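Local structure of DUF2235 domain-containing protein (Pseudomonas aeruginosa, 4O5P) at residues Gly141-Ile146 with Met178-Thr183. The protein is a type VI secretion effector of the Tle1 family, a phospholipase that probably hydrolyses membrane phospholipids with an alpha/beta-hydrolase-type catalytic domain. Numbering follows the deposited sequence.
Sequences GGENRI and MSTNWT
The carboxylate of Glu143, borne on helix 139-162, meets the hydroxyls of Ser179 and Thr180 and the backbone N-H of Thr180 in the loop that follows helix 168-178. With CG anti to the backbone N (chi1 170°) and the chain extended beyond it, Glu143 stands straight off its helix and carries both oxygens to the loop. Thr180 OG1 donates to Glu143 OE2 at 2.9 Å, arriving on the syn side and 15° out of the carboxylate plane. Glu143 OE1 accepts two weak bonds, from Thr180 N at 3.3 Å with the N-H almost in line, and from Ser179 OG at 3.4 Å. The contact ties the long helix 139-162, in what appears to be the alpha/beta-hydrolase part of the chain, to the loop before strand 184-185. One turn on from Glu143, Ile146 packs on Ala245 and Trp249 of helix 238-254, the helix after the probable nucleophile elbow. The methyl Thr180 CG2 also touches Glu143 OE2, at 3.6 Å. A water donates to Glu143 OE2 and to Met178 O, at 2.8 Å from the latter, and so bridges the carboxylate to the backbone carbonyl of Met178. The carboxylate, on a buried residue, thus accepts from four donors, two of them weakly, which would probably favour its ionised form. Ser179 OG does double duty: it also accepts from Asn181 N at 3.1 Å, closing an ST turn just where the loop meets Glu143. Lys198 of helix 195-219 binds Ser179 O, and Trp301 packs against Glu143.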
# COMPACT_ATOMS: atom_id res chain seq x y z
N GLY A 141 -6.58 2.56 10.31
CA GLY A 141 -7.22 2.95 9.07
C GLY A 141 -7.27 1.79 8.08
O GLY A 141 -8.30 1.55 7.39
N GLY A 142 -6.15 1.06 8.01
CA GLY A 142 -6.07 -0.13 7.19
C GLY A 142 -7.10 -1.16 7.65
O GLY A 142 -7.90 -1.66 6.84
N GLU A 143 -7.08 -1.47 8.94
CA GLU A 143 -8.02 -2.47 9.47
C GLU A 143 -9.48 -2.13 9.20
O GLU A 143 -10.28 -2.99 8.81
CB GLU A 143 -7.79 -2.69 10.97
CG GLU A 143 -8.88 -3.52 11.64
CD GLU A 143 -8.66 -3.70 13.14
OE1 GLU A 143 -8.53 -2.69 13.86
OE2 GLU A 143 -8.62 -4.86 13.59
N ASN A 144 -9.84 -0.86 9.40
CA ASN A 144 -11.20 -0.41 9.16
C ASN A 144 -11.59 -0.51 7.69
O ASN A 144 -12.75 -0.77 7.36
CB ASN A 144 -11.38 1.04 9.62
CG ASN A 144 -11.28 1.20 11.12
OD1 ASN A 144 -11.45 0.24 11.88
ND2 ASN A 144 -10.99 2.42 11.55
N ARG A 145 -10.62 -0.28 6.80
CA ARG A 145 -10.87 -0.45 5.36
C ARG A 145 -11.10 -1.92 4.95
O ARG A 145 -12.01 -2.22 4.16
CB ARG A 145 -9.72 0.19 4.56
CG ARG A 145 -9.77 1.71 4.62
CD ARG A 145 -8.52 2.37 4.01
NE ARG A 145 -8.67 3.81 3.92
CZ ARG A 145 -8.71 4.63 4.97
NH1 ARG A 145 -8.62 4.14 6.21
NH2 ARG A 145 -8.84 5.93 4.79
N ILE A 146 -10.29 -2.82 5.50
CA ILE A 146 -10.51 -4.25 5.30
C ILE A 146 -11.91 -4.66 5.79
O ILE A 146 -12.66 -5.34 5.09
CB ILE A 146 -9.42 -5.08 6.04
CG1 ILE A 146 -8.04 -4.75 5.47
CG2 ILE A 146 -9.67 -6.57 5.87
CD1 ILE A 146 -6.92 -5.05 6.43
N MSE A 178 -16.11 -4.64 14.64
CA MSE A 178 -15.07 -5.58 14.19
C MSE A 178 -13.64 -5.11 14.56
O MSE A 178 -12.70 -5.90 14.54
CB MSE A 178 -15.17 -5.83 12.68
CG MSE A 178 -16.52 -6.41 12.20
SE MSE A 178 -17.02 -5.90 10.37
CE MSE A 178 -16.01 -7.26 9.40
N SER A 179 -13.48 -3.83 14.92
CA SER A 179 -12.15 -3.27 15.23
C SER A 179 -11.49 -3.95 16.43
O SER A 179 -12.17 -4.51 17.30
CB SER A 179 -12.25 -1.76 15.52
OG SER A 179 -10.98 -1.18 15.76
N THR A 180 -10.16 -3.89 16.47
CA THR A 180 -9.44 -4.39 17.64
C THR A 180 -9.11 -3.28 18.63
O THR A 180 -8.51 -3.55 19.68
CB THR A 180 -8.18 -5.19 17.24
OG1 THR A 180 -7.46 -4.50 16.21
CG2 THR A 180 -8.58 -6.54 16.73
N ASN A 181 -9.51 -2.05 18.32
CA ASN A 181 -9.36 -0.91 19.23
C ASN A 181 -7.99 -0.72 19.88
O ASN A 181 -7.90 -0.51 21.09
CB ASN A 181 -10.39 -0.99 20.36
CG ASN A 181 -11.80 -1.16 19.85
OD1 ASN A 181 -12.48 -2.11 20.22
ND2 ASN A 181 -12.24 -0.25 19.00
N TRP A 182 -6.91 -0.82 19.10
CA TRP A 182 -5.58 -0.74 19.70
C TRP A 182 -5.35 0.58 20.43
O TRP A 182 -5.56 1.65 19.87
CB TRP A 182 -4.46 -0.99 18.67
CG TRP A 182 -3.08 -0.66 19.20
CD1 TRP A 182 -2.26 0.37 18.79
CD2 TRP A 182 -2.36 -1.34 20.25
NE1 TRP A 182 -1.08 0.35 19.51
CE2 TRP A 182 -1.12 -0.68 20.41
CE3 TRP A 182 -2.64 -2.44 21.06
CZ2 TRP A 182 -0.16 -1.08 21.35
CZ3 TRP A 182 -1.70 -2.84 22.00
CH2 TRP A 182 -0.47 -2.16 22.13
N THR A 183 -4.95 0.48 21.70
CA THR A 183 -4.39 1.61 22.43
C THR A 183 -3.42 1.18 23.54
O THR A 183 -3.28 -0.01 23.85
CB THR A 183 -5.48 2.52 23.05
OG1 THR A 183 -4.89 3.78 23.40
CG2 THR A 183 -6.10 1.88 24.30
O HOH W 1 -10.75 -6.60 12.72